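Side-chain contacts in ultraspiracle (Drosophila melanogaster, PDB 1HG4), which is a nuclear hormone receptor and transcription factor whose ligand-binding domain, locked in an inactive conformation, holds a phospholipid: residues L33-G36 against P37-V41; C53-V56 against N57-F61; S147-A151 against G152-I156; D255-L258 against E259-F262. All coordinates share one frame; numbering follows the deposited sequence.

Contact 1. Residues L33-G36 against P37-V41; sequences LRVG and PYSTV. With LPP (2-(hexadecanoyloxy)-1-[(phosphonooxy)methyl]ethyl hexadecanoate), chain G.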
loop_
_atom_site.group_PDB
_atom_site.type_symbol
_atom_site.label_atom_id
_atom_site.label_comp_id
_atom_site.label_asym_id
_atom_site.label_seq_id
_atom_site.Cartn_x
_atom_site.Cartn_y
_atom_site.Cartn_z
ATOM N N LEU A 33 -25.316 19.945 -15.077
ATOM C CA LEU A 33 -26.416 20.671 -14.472
ATOM C C LEU A 33 -27.169 21.423 -15.550
ATOM O O LEU A 33 -26.595 21.832 -16.558
ATOM C CB LEU A 33 -25.905 21.667 -13.428
ATOM C CG LEU A 33 -25.460 21.149 -12.058
ATOM C CD1 LEU A 33 -24.422 20.090 -12.218
ATOM C CD2 LEU A 33 -24.911 22.294 -11.241
ATOM N N ARG A 34 -28.464 21.592 -15.326
ATOM C CA ARG A 34 -29.334 22.312 -16.238
ATOM C C ARG A 34 -30.762 22.184 -15.739
ATOM O O ARG A 34 -31.131 21.192 -15.099
ATOM C CB ARG A 34 -29.227 21.762 -17.664
ATOM C CG ARG A 34 -29.451 20.286 -17.761
ATOM C CD ARG A 34 -30.005 19.924 -19.116
ATOM N NE ARG A 34 -30.212 18.481 -19.212
ATOM C CZ ARG A 34 -29.301 17.619 -19.654
ATOM N NH1 ARG A 34 -28.109 18.055 -20.057
ATOM N NH2 ARG A 34 -29.589 16.320 -19.684
ATOM N N VAL A 35 -31.565 23.198 -16.024
ATOM C CA VAL A 35 -32.947 23.200 -15.579
ATOM C C VAL A 35 -33.839 22.696 -16.701
ATOM O O VAL A 35 -33.810 23.223 -17.807
ATOM C CB VAL A 35 -33.365 24.630 -15.082
ATOM C CG1 VAL A 35 -32.692 25.694 -15.914
ATOM C CG2 VAL A 35 -34.867 24.802 -15.134
ATOM N N GLY A 36 -34.594 21.638 -16.409
ATOM C CA GLY A 36 -35.496 21.059 -17.390
ATOM C C GLY A 36 -36.941 21.212 -16.944
ATOM O O GLY A 36 -37.191 21.750 -15.862
ATOM N N PRO A 37 -37.920 20.748 -17.742
ATOM C CA PRO A 37 -39.338 20.864 -17.371
ATOM C C PRO A 37 -39.757 20.121 -16.098
ATOM O O PRO A 37 -40.915 20.198 -15.687
ATOM C CB PRO A 37 -40.062 20.353 -18.615
ATOM C CG PRO A 37 -39.086 19.357 -19.188
ATOM C CD PRO A 37 -37.775 20.099 -19.057
ATOM N N TYR A 38 -38.819 19.417 -15.470
ATOM C CA TYR A 38 -39.120 18.671 -14.245
ATOM C C TYR A 38 -38.389 19.217 -13.009
ATOM O O TYR A 38 -38.438 18.630 -11.920
ATOM C CB TYR A 38 -38.787 17.189 -14.458
ATOM C CG TYR A 38 -39.631 16.547 -15.545
ATOM C CD1 TYR A 38 -39.727 17.132 -16.812
ATOM C CD2 TYR A 38 -40.354 15.376 -15.303
ATOM C CE1 TYR A 38 -40.518 16.579 -17.806
ATOM C CE2 TYR A 38 -41.150 14.808 -16.296
ATOM C CZ TYR A 38 -41.225 15.419 -17.547
ATOM O OH TYR A 38 -42.001 14.874 -18.547
ATOM N N SER A 39 -37.724 20.354 -13.194
ATOM C CA SER A 39 -36.981 21.019 -12.133
ATOM C C SER A 39 -37.937 21.739 -11.194
ATOM O O SER A 39 -38.869 22.402 -11.630
ATOM C CB SER A 39 -36.003 22.033 -12.740
ATOM O OG SER A 39 -35.160 21.417 -13.702
ATOM N N THR A 40 -37.692 21.616 -9.900
ATOM C CA THR A 40 -38.525 22.262 -8.900
ATOM C C THR A 40 -38.048 23.702 -8.678
ATOM O O THR A 40 -37.697 24.103 -7.561
ATOM C CB THR A 40 -38.464 21.485 -7.576
ATOM O OG1 THR A 40 -37.160 21.626 -6.984
ATOM C CG2 THR A 40 -38.734 20.008 -7.831
ATOM N N VAL A 41 -38.035 24.469 -9.762
ATOM C CA VAL A 41 -37.612 25.869 -9.748
ATOM C C VAL A 41 -38.724 26.723 -10.362
ATOM O O VAL A 41 -39.214 26.430 -11.446
ATOM C CB VAL A 41 -36.298 26.051 -10.580
ATOM C CG1 VAL A 41 -35.969 27.530 -10.763
ATOM C CG2 VAL A 41 -35.140 25.336 -9.891
HETATM P P1 LPP G . -40.396 30.769 -4.053
HETATM O O2 LPP G . -40.036 31.864 -2.909
HETATM O O3 LPP G . -41.737 31.339 -4.767
HETATM O O4 LPP G . -40.591 29.181 -3.403
HETATM O O5 LPP G . -39.222 30.852 -5.192
HETATM C C6 LPP G . -37.949 31.280 -4.762
HETATM C C7 LPP G . -36.882 30.845 -5.762
HETATM C C8 LPP G . -35.722 31.845 -5.710
HETATM O O9 LPP G . -36.402 29.567 -5.378
HETATM O O27 LPP G . -34.626 31.365 -6.444
HETATM C C11 LPP G . -36.399 28.648 -6.401
HETATM O O10 LPP G . -37.086 28.694 -7.420
HETATM C C12 LPP G . -35.409 27.537 -6.081
HETATM C C13 LPP G . -34.082 27.854 -6.761
HETATM C C14 LPP G . -33.312 26.575 -7.034
HETATM C C15 LPP G . -32.090 26.546 -6.143
HETATM C C16 LPP G . -30.921 25.947 -6.899
HETATM C C17 LPP G . -29.645 26.237 -6.126
HETATM C C18 LPP G . -28.741 25.020 -6.180
HETATM C C19 LPP G . -28.581 24.460 -4.775
HETATM C C20 LPP G . -27.149 24.685 -4.308
HETATM C C21 LPP G . -26.502 23.351 -3.934
HETATM C C22 LPP G . -25.955 22.663 -5.183
HETATM C C23 LPP G . -24.471 22.942 -5.332
HETATM C C24 LPP G . -24.042 22.494 -6.723
HETATM C C25 LPP G . -22.543 22.700 -6.904
HETATM C C26 LPP G . -21.807 21.377 -6.724
HETATM C C29 LPP G . -33.641 32.289 -6.525
HETATM O O28 LPP G . -33.554 33.314 -5.862
HETATM C C30 LPP G . -32.651 31.836 -7.597
HETATM C C31 LPP G . -31.245 32.352 -7.279
HETATM C C32 LPP G . -30.321 31.188 -6.924
HETATM C C33 LPP G . -29.719 31.418 -5.535
HETATM C C34 LPP G . -28.755 30.290 -5.200
HETATM C C35 LPP G . -28.007 30.614 -3.911
HETATM C C36 LPP G . -26.641 29.947 -3.928
HETATM C C37 LPP G . -26.623 28.783 -2.942
HETATM C C38 LPP G . -25.240 28.650 -2.306
HETATM C C39 LPP G . -24.550 27.391 -2.820
HETATM C C40 LPP G . -23.531 27.778 -3.882
HETATM C C41 LPP G . -22.519 26.668 -4.064
HETATM C C42 LPP G . -22.116 26.630 -5.526
HETATM C C43 LPP G . -20.809 25.865 -5.681
HETATM C C44 LPP G . -20.291 26.009 -7.113
#
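The peptide group joining Gly36 to Pro37 is approached over a face: Ser39 N stands above the plane of the Gly36 carbonyl, 53° out of it. It still makes a straight hydrogen bond, with Ser39 N 3.1 Å from Gly36 O. This bond closes a type I beta turn from Gly36 to Ser39, with Pro37 and Tyr38 at its corners. The Tyr38 ring meets Pro37 CG at its edge, in plane. A second bond ties the turn: Gly36 N donates to Ser39 OG at 2.8 Å. With chi1 at -54°, Ser39 OG lies beside its own backbone N, and this turns the hydroxyl back toward Gly36. Ser39 OG is also hydrogen-bonded to Arg251 O, so two backbone groups fix its rotation. Val35 adds the apolar part: its CG2 branch lies 3.8 Å from Ser39 CB, with Ser39 OG also near. Beyond the turn, Val41 CG2 touches the lipid at LPP C14, 3.6 Å away. The loop runs between helix 11-24 and helix 46-68. Its backbone bonds to the end of helix 225-250 and the residues just beyond it: Thr40 with Phe250, Arg34 with Ile252. Val35 and Val41 rest on Ser50 and Val49 of helix 46-68.

Contact 2. Residues C53-V56 against N57-F61; sequences CQVV and NKQLF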
loop_
_atom_site.group_PDB
_atom_site.type_symbol
_atom_site.label_atom_id
_atom_site.label_comp_id
_atom_site.label_asym_id
_atom_site.label_seq_id
_atom_site.Cartn_x
_atom_site.Cartn_y
_atom_site.Cartn_z
ATOM N N CYS A 53 -25.896 27.077 -13.358
ATOM C CA CYS A 53 -25.591 25.801 -13.995
ATOM C C CYS A 53 -24.428 25.947 -14.973
ATOM O O CYS A 53 -23.510 25.133 -14.981
ATOM C CB CYS A 53 -26.824 25.259 -14.738
ATOM S SG CYS A 53 -28.180 24.584 -13.716
ATOM N N GLN A 54 -24.456 26.987 -15.794
ATOM C CA GLN A 54 -23.383 27.199 -16.760
ATOM C C GLN A 54 -22.029 27.392 -16.080
ATOM O O GLN A 54 -21.012 26.903 -16.571
ATOM C CB GLN A 54 -23.695 28.408 -17.650
ATOM C CG GLN A 54 -23.058 28.306 -19.035
ATOM C CD GLN A 54 -23.420 29.471 -19.950
ATOM O OE1 GLN A 54 -24.585 29.892 -20.023
ATOM N NE2 GLN A 54 -22.421 29.987 -20.668
ATOM N N VAL A 55 -22.016 28.110 -14.960
ATOM C CA VAL A 55 -20.783 28.330 -14.210
ATOM C C VAL A 55 -20.204 26.995 -13.728
ATOM O O VAL A 55 -19.035 26.686 -13.970
ATOM C CB VAL A 55 -21.029 29.234 -12.983
ATOM C CG1 VAL A 55 -19.853 29.138 -12.015
ATOM C CG2 VAL A 55 -21.210 30.683 -13.428
ATOM N N VAL A 56 -21.030 26.197 -13.058
ATOM C CA VAL A 56 -20.588 24.910 -12.559
ATOM C C VAL A 56 -20.161 23.973 -13.685
ATOM O O VAL A 56 -19.158 23.278 -13.547
ATOM C CB VAL A 56 -21.697 24.242 -11.723
ATOM C CG1 VAL A 56 -21.234 22.901 -11.203
ATOM C CG2 VAL A 56 -22.060 25.137 -10.558
ATOM N N ASN A 57 -20.898 23.954 -14.799
ATOM C CA ASN A 57 -20.541 23.070 -15.908
ATOM C C ASN A 57 -19.169 23.409 -16.499
ATOM O O ASN A 57 -18.480 22.529 -17.016
ATOM C CB ASN A 57 -21.612 23.099 -17.017
ATOM C CG ASN A 57 -22.931 22.427 -16.596
ATOM O OD1 ASN A 57 -22.944 21.488 -15.814
ATOM N ND2 ASN A 57 -24.042 22.915 -17.139
ATOM N N LYS A 58 -18.776 24.680 -16.422
ATOM C CA LYS A 58 -17.470 25.096 -16.928
ATOM C C LYS A 58 -16.373 24.681 -15.940
ATOM O O LYS A 58 -15.283 24.269 -16.334
ATOM C CB LYS A 58 -17.423 26.611 -17.152
ATOM C CG LYS A 58 -18.298 27.083 -18.298
ATOM C CD LYS A 58 -18.123 28.573 -18.600
ATOM C CE LYS A 58 -19.054 28.994 -19.745
ATOM N NZ LYS A 58 -18.895 30.426 -20.170
ATOM N N GLN A 59 -16.668 24.783 -14.650
ATOM C CA GLN A 59 -15.700 24.392 -13.640
ATOM C C GLN A 59 -15.508 22.883 -13.662
ATOM O O GLN A 59 -14.424 22.386 -13.342
ATOM C CB GLN A 59 -16.155 24.863 -12.254
ATOM C CG GLN A 59 -16.180 26.385 -12.131
ATOM C CD GLN A 59 -16.473 26.861 -10.727
ATOM O OE1 GLN A 59 -16.757 26.063 -9.826
ATOM N NE2 GLN A 59 -16.409 28.172 -10.529
ATOM N N LEU A 60 -16.557 22.158 -14.054
ATOM C CA LEU A 60 -16.486 20.706 -14.141
ATOM C C LEU A 60 -15.547 20.309 -15.275
ATOM O O LEU A 60 -14.705 19.421 -15.118
ATOM C CB LEU A 60 -17.868 20.105 -14.385
ATOM C CG LEU A 60 -18.687 19.700 -13.162
ATOM C CD1 LEU A 60 -20.063 19.219 -13.617
ATOM C CD2 LEU A 60 -17.961 18.591 -12.393
ATOM N N PHE A 61 -15.704 20.969 -16.420
ATOM C CA PHE A 61 -14.859 20.694 -17.575
ATOM C C PHE A 61 -13.407 20.915 -17.178
ATOM O O PHE A 61 -12.542 20.089 -17.452
ATOM C CB PHE A 61 -15.204 21.628 -18.742
ATOM C CG PHE A 61 -14.481 21.291 -20.014
ATOM C CD1 PHE A 61 -13.227 21.834 -20.281
ATOM C CD2 PHE A 61 -15.029 20.389 -20.928
ATOM C CE1 PHE A 61 -12.528 21.480 -21.444
ATOM C CE2 PHE A 61 -14.335 20.029 -22.095
ATOM C CZ PHE A 61 -13.086 20.576 -22.350
#
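Asn57 packs tightly against Cys53, one helical turn back. Its backbone N meets Cys53 O at 2.9 Å. The Asn57 side chain lies over the same carbonyl, with CG 3.2 Å from Cys53 O. Its chi1 of -70° sets CG beside the backbone N and turns the amide out of the helix toward the 30-34 region. There Asn57 ND2 donates to Leu33 O and Asn57 OD1 accepts from Phe32 N. The buried amide is thus satisfied at both ends and held from turning. With a leucine in its place, Leu33 O and Phe32 N would probably lose these partners, and the hold of that loop on the helix would weaken. Val56 and Leu60 continue the buried side, linked by a bond from Leu60 N to Val56 O at 2.9 Å. Val56 also touches the lipid and Leu93, while Leu60 packs on Trp89.

The other side is looser and faces solvent: Gln54 is exposed, and Val55, Lys58 and Gln59 partly so. Gln54 and Lys58 run alongside each other in extended form, and Gln54 NE2 comes only to 3.6 Å from Lys58 NZ. The ammonium instead has a salt bridge to Asp27. Val55 and Gln59 also lie side by side, with Val55 CG1 3.9 Å from Gln59 NE2. That amide is held by Leu137 O. The bonds four residues apart are those of a regular alpha helix. Helix 46-68, with one face buried against helix 78-100 and the lipid, belongs to the helical sandwich of nuclear receptor ligand-binding domains.

Contact 3. Residues S147-A151 against G152-I156; sequences SAIKA and GVSAI. With LPP (2-(hexadecanoyloxy)-1-[(phosphonooxy)methyl]ethyl hexadecanoate), chain G.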
loop_
_atom_site.group_PDB
_atom_site.type_symbol
_atom_site.label_atom_id
_atom_site.label_comp_id
_atom_site.label_asym_id
_atom_site.label_seq_id
_atom_site.Cartn_x
_atom_site.Cartn_y
_atom_site.Cartn_z
ATOM N N SER A 147 -30.302 36.246 -1.316
ATOM C CA SER A 147 -30.649 35.372 -2.432
ATOM C C SER A 147 -30.657 33.918 -1.983
ATOM O O SER A 147 -31.506 33.156 -2.418
ATOM C CB SER A 147 -29.667 35.539 -3.582
ATOM O OG SER A 147 -29.697 36.860 -4.082
ATOM N N ALA A 148 -29.713 33.532 -1.122
ATOM C CA ALA A 148 -29.663 32.152 -0.615
ATOM C C ALA A 148 -30.967 31.922 0.137
ATOM O O ALA A 148 -31.752 31.052 -0.220
ATOM C CB ALA A 148 -28.471 31.953 0.318
ATOM N N ILE A 149 -31.189 32.711 1.178
ATOM C CA ILE A 149 -32.422 32.635 1.956
ATOM C C ILE A 149 -33.606 32.518 1.001
ATOM O O ILE A 149 -34.455 31.653 1.157
ATOM C CB ILE A 149 -32.605 33.904 2.807
ATOM C CG1 ILE A 149 -31.489 33.972 3.860
ATOM C CG2 ILE A 149 -34.010 33.921 3.432
ATOM C CD1 ILE A 149 -31.406 35.297 4.618
ATOM N N LYS A 150 -33.641 33.398 0.004
ATOM C CA LYS A 150 -34.694 33.414 -1.006
ATOM C C LYS A 150 -34.831 32.049 -1.694
ATOM O O LYS A 150 -35.941 31.555 -1.888
ATOM C CB LYS A 150 -34.373 34.486 -2.053
ATOM C CG LYS A 150 -35.562 35.282 -2.548
ATOM C CD LYS A 150 -36.633 34.403 -3.157
ATOM C CE LYS A 150 -37.858 35.225 -3.594
ATOM N NZ LYS A 150 -38.957 34.376 -4.171
ATOM N N ALA A 151 -33.702 31.448 -2.071
ATOM C CA ALA A 151 -33.699 30.139 -2.734
ATOM C C ALA A 151 -33.888 28.974 -1.744
ATOM O O ALA A 151 -34.017 27.814 -2.150
ATOM C CB ALA A 151 -32.410 29.957 -3.502
ATOM N N GLY A 152 -33.893 29.290 -0.452
ATOM C CA GLY A 152 -34.086 28.273 0.562
ATOM C C GLY A 152 -32.861 27.435 0.861
ATOM O O GLY A 152 -32.981 26.343 1.409
ATOM N N VAL A 153 -31.682 27.938 0.512
ATOM C CA VAL A 153 -30.439 27.195 0.751
ATOM C C VAL A 153 -29.431 28.022 1.558
ATOM O O VAL A 153 -28.223 27.967 1.325
ATOM C CB VAL A 153 -29.789 26.791 -0.572
ATOM C CG1 VAL A 153 -30.659 25.782 -1.283
ATOM C CG2 VAL A 153 -29.589 28.033 -1.447
ATOM N N SER A 154 -29.938 28.785 2.513
ATOM C CA SER A 154 -29.081 29.611 3.332
ATOM C C SER A 154 -28.296 28.809 4.372
ATOM O O SER A 154 -27.266 29.269 4.844
ATOM C CB SER A 154 -29.914 30.685 4.030
ATOM O OG SER A 154 -30.978 30.113 4.784
ATOM N N ALA A 155 -28.781 27.626 4.737
ATOM C CA ALA A 155 -28.087 26.811 5.740
ATOM C C ALA A 155 -26.755 26.309 5.179
ATOM O O ALA A 155 -25.731 26.330 5.863
ATOM C CB ALA A 155 -28.960 25.626 6.160
ATOM N N ILE A 156 -26.779 25.865 3.925
ATOM C CA ILE A 156 -25.576 25.376 3.281
ATOM C C ILE A 156 -24.702 26.561 2.877
ATOM O O ILE A 156 -23.492 26.423 2.715
ATOM C CB ILE A 156 -25.918 24.510 2.050
ATOM C CG1 ILE A 156 -24.910 23.372 1.944
ATOM C CG2 ILE A 156 -25.900 25.343 0.776
ATOM C CD1 ILE A 156 -25.437 22.195 1.178
HETATM P P1 LPP G . -40.396 30.769 -4.053
HETATM O O2 LPP G . -40.036 31.864 -2.909
HETATM O O3 LPP G . -41.737 31.339 -4.767
HETATM O O4 LPP G . -40.591 29.181 -3.403
HETATM O O5 LPP G . -39.222 30.852 -5.192
HETATM C C6 LPP G . -37.949 31.280 -4.762
HETATM C C7 LPP G . -36.882 30.845 -5.762
HETATM C C8 LPP G . -35.722 31.845 -5.710
HETATM O O9 LPP G . -36.402 29.567 -5.378
HETATM O O27 LPP G . -34.626 31.365 -6.444
HETATM C C11 LPP G . -36.399 28.648 -6.401
HETATM O O10 LPP G . -37.086 28.694 -7.420
HETATM C C12 LPP G . -35.409 27.537 -6.081
HETATM C C13 LPP G . -34.082 27.854 -6.761
HETATM C C14 LPP G . -33.312 26.575 -7.034
HETATM C C15 LPP G . -32.090 26.546 -6.143
HETATM C C16 LPP G . -30.921 25.947 -6.899
HETATM C C17 LPP G . -29.645 26.237 -6.126
HETATM C C18 LPP G . -28.741 25.020 -6.180
HETATM C C19 LPP G . -28.581 24.460 -4.775
HETATM C C20 LPP G . -27.149 24.685 -4.308
HETATM C C21 LPP G . -26.502 23.351 -3.934
HETATM C C22 LPP G . -25.955 22.663 -5.183
HETATM C C23 LPP G . -24.471 22.942 -5.332
HETATM C C24 LPP G . -24.042 22.494 -6.723
HETATM C C25 LPP G . -22.543 22.700 -6.904
HETATM C C26 LPP G . -21.807 21.377 -6.724
HETATM C C29 LPP G . -33.641 32.289 -6.525
HETATM O O28 LPP G . -33.554 33.314 -5.862
HETATM C C30 LPP G . -32.651 31.836 -7.597
HETATM C C31 LPP G . -31.245 32.352 -7.279
HETATM C C32 LPP G . -30.321 31.188 -6.924
HETATM C C33 LPP G . -29.719 31.418 -5.535
HETATM C C34 LPP G . -28.755 30.290 -5.200
HETATM C C35 LPP G . -28.007 30.614 -3.911
HETATM C C36 LPP G . -26.641 29.947 -3.928
HETATM C C37 LPP G . -26.623 28.783 -2.942
HETATM C C38 LPP G . -25.240 28.650 -2.306
HETATM C C39 LPP G . -24.550 27.391 -2.820
HETATM C C40 LPP G . -23.531 27.778 -3.882
HETATM C C41 LPP G . -22.519 26.668 -4.064
HETATM C C42 LPP G . -22.116 26.630 -5.526
HETATM C C43 LPP G . -20.809 25.865 -5.681
HETATM C C44 LPP G . -20.291 26.009 -7.113
#
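The backbone ends helix 145-151 with a Schellman motif, in which Val153 N bonds to Ala148 O at 3.2 Å and Gly152 N to Ile149 O at 2.9 Å. Both donors stand well above the carbonyl planes they meet. Gly152 has a positive phi of 78°, which favours glycine, and it turns the chain toward helix 154-171. The side chains close up behind this turn. Ile149 CG1 lies 3.6 Å from Ser154 CB. Ala148 CB sits near Ser154 CA, at 3.9 Å. Both pack the first residue of helix 154-171 against the last turn of helix 145-151.

This helix end lines part of the lipid pocket in the helical sandwich of the nuclear receptor ligand-binding domain. Val153 touches both the turn and the lipid. Its CG2 branch lies between its backbone N and carbonyl carbon, the crowded position, and from there it reaches the lipid at LPP C37, 3.4 Å away. The same methyl touches Ala151 CB at 4.0 Å. Ala151 CB in turn lies 3.7 Å from LPP C33, so small apolar groups line the acyl chain on this side.

Lys150 deals with the polar end of the lipid. Its chain bends at chi2 and then runs out extended, passing LPP C6 and C8 with its CD. Lys150 NZ donates to phosphate oxygen O2 of LPP at 3.0 Å. The ammonium is also weakly bonded to Tyr45 OH, and the lipid takes a further hydrogen bond from Gln42 N.

Contact 4. Residues D255-L258 against E259-F262; sequences DRPL and EELF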
loop_
_atom_site.group_PDB
_atom_site.type_symbol
_atom_site.label_atom_id
_atom_site.label_comp_id
_atom_site.label_asym_id
_atom_site.label_seq_id
_atom_site.Cartn_x
_atom_site.Cartn_y
_atom_site.Cartn_z
ATOM N N ASP A 255 -29.926 13.671 -17.410
ATOM C CA ASP A 255 -30.455 12.329 -17.258
ATOM C C ASP A 255 -29.285 11.379 -17.459
ATOM O O ASP A 255 -29.268 10.274 -16.909
ATOM C CB ASP A 255 -31.576 12.051 -18.262
ATOM C CG ASP A 255 -32.902 12.641 -17.818
ATOM O OD1 ASP A 255 -33.236 12.484 -16.621
ATOM O OD2 ASP A 255 -33.605 13.253 -18.656
ATOM N N ARG A 256 -28.292 11.829 -18.227
ATOM C CA ARG A 256 -27.111 11.009 -18.470
ATOM C C ARG A 256 -26.263 10.957 -17.198
ATOM O O ARG A 256 -26.014 11.982 -16.560
ATOM C CB ARG A 256 -26.283 11.581 -19.615
ATOM C CG ARG A 256 -25.522 10.529 -20.371
ATOM C CD ARG A 256 -25.870 10.593 -21.830
ATOM N NE ARG A 256 -25.008 11.510 -22.566
ATOM C CZ ARG A 256 -23.761 11.223 -22.927
ATOM N NH1 ARG A 256 -23.237 10.044 -22.618
ATOM N NH2 ARG A 256 -23.041 12.114 -23.603
ATOM N N PRO A 257 -25.821 9.753 -16.803
ATOM C CA PRO A 257 -25.001 9.609 -15.595
ATOM C C PRO A 257 -23.651 10.301 -15.757
ATOM O O PRO A 257 -22.972 10.136 -16.772
ATOM C CB PRO A 257 -24.871 8.099 -15.447
ATOM C CG PRO A 257 -24.895 7.627 -16.874
ATOM C CD PRO A 257 -26.002 8.454 -17.477
ATOM N N LEU A 258 -23.281 11.077 -14.743
ATOM C CA LEU A 258 -22.035 11.835 -14.739
ATOM C C LEU A 258 -20.842 10.975 -15.137
ATOM O O LEU A 258 -19.938 11.445 -15.830
ATOM C CB LEU A 258 -21.819 12.456 -13.353
ATOM C CG LEU A 258 -20.678 13.455 -13.108
ATOM C CD1 LEU A 258 -20.777 14.653 -14.041
ATOM C CD2 LEU A 258 -20.738 13.904 -11.652
ATOM N N GLU A 259 -20.840 9.715 -14.704
ATOM C CA GLU A 259 -19.751 8.799 -15.050
ATOM C C GLU A 259 -19.473 8.840 -16.552
ATOM O O GLU A 259 -18.318 8.933 -16.977
ATOM C CB GLU A 259 -20.096 7.357 -14.670
ATOM C CG GLU A 259 -20.098 7.043 -13.189
ATOM C CD GLU A 259 -21.243 7.700 -12.452
ATOM O OE1 GLU A 259 -22.341 7.842 -13.047
ATOM O OE2 GLU A 259 -21.048 8.061 -11.268
ATOM N N GLU A 260 -20.539 8.769 -17.349
ATOM C CA GLU A 260 -20.409 8.790 -18.799
ATOM C C GLU A 260 -19.789 10.082 -19.297
ATOM O O GLU A 260 -18.912 10.063 -20.156
ATOM C CB GLU A 260 -21.770 8.595 -19.459
ATOM C CG GLU A 260 -22.253 7.159 -19.505
ATOM C CD GLU A 260 -23.638 7.039 -20.121
ATOM O OE1 GLU A 260 -23.876 7.673 -21.179
ATOM O OE2 GLU A 260 -24.484 6.312 -19.550
ATOM N N LEU A 261 -20.242 11.205 -18.756
ATOM C CA LEU A 261 -19.732 12.498 -19.180
ATOM C C LEU A 261 -18.234 12.615 -18.903
ATOM O O LEU A 261 -17.487 13.145 -19.726
ATOM C CB LEU A 261 -20.512 13.621 -18.487
ATOM C CG LEU A 261 -22.005 13.791 -18.844
ATOM C CD1 LEU A 261 -22.764 12.502 -18.608
ATOM C CD2 LEU A 261 -22.612 14.881 -17.986
ATOM N N PHE A 262 -17.797 12.114 -17.752
ATOM C CA PHE A 262 -16.384 12.146 -17.387
ATOM C C PHE A 262 -15.585 11.246 -18.327
ATOM O O PHE A 262 -14.532 11.622 -18.850
ATOM C CB PHE A 262 -16.183 11.648 -15.946
ATOM C CG PHE A 262 -16.500 12.667 -14.887
ATOM C CD1 PHE A 262 -16.318 14.026 -15.126
ATOM C CD2 PHE A 262 -16.939 12.252 -13.629
ATOM C CE1 PHE A 262 -16.570 14.970 -14.124
ATOM C CE2 PHE A 262 -17.197 13.184 -12.607
ATOM C CZ PHE A 262 -17.011 14.549 -12.856
#
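Arg256 and Glu260 set their side chains across each other at about a right angle, at the start of helix 258-266. This is the last helix modelled and probably the activation helix of the nuclear receptor fold. Pro257 is its N-cap residue, and Pro257 O takes the bond from Glu260 N at 2.8 Å. Arg256 NH1 donates to Glu260 OE1 at 2.8 Å in a salt bridge. The oxygen lies at the guanidinium edge, nearly in its plane, and is met on its anti side. The guanidinium and carboxylate planes are turned 49° apart. Bends at chi2 and chi3 bring the guanidinium round to face NH1 toward Glu260 OE1. Arg256 NH2 has a second salt bridge, to Glu264, so two glutamates of the helix grip one arginine. Glu260 OE2 lies 3.0 Å from Pro257 CG. Were an alanine to stand in place of Glu260, the NH1 bond and the contact with Pro257 CG would be lost, and Arg256 would probably be freer to turn about its bridge to Glu264. Arg256 CB touches Leu261 CD1 at 3.8 Å.

The buried side is apolar. With CG anti to the backbone N (chi1 -172°), Leu258 reaches along the helix and over one face of the Phe262 ring. Leu258 also packs on Phe32 and on Trp89 of helix 78-100, while Phe262 rests on Leu30 and Leu85. The contact with the ring is a CH-pi interaction: Leu258 CG stands 4.0 Å from the Phe262 ring centroid and nearest to CE2, at 3.5 Å.

How the contacts relate
Contact 1 is a surface turn; the others are partly buried, and contact 2 lies nearest the centre of the chain. Contact 1 leans on helix 46-68, which carries contact 2, with Leu33 packing on Cys53 and Val56. Contacts 2 and 4 both pack on helix 78-100 and meet where Phe262 CZ comes to 4.2 Å from Leu60 CD2. Contact 4 touches contact 1 where Arg34 NH2 packs near Asp255 N. Contact 3 touches none of the others but shares the lipid with contacts 1 and 2. Backbone and hydroxyl bonds tie contact 1. Contact 2 has a buried amide and a charged flank, contact 3 a glycine helix end beside acyl chains, contact 4 a salt bridge and a leucine packed on a phenylalanine ring.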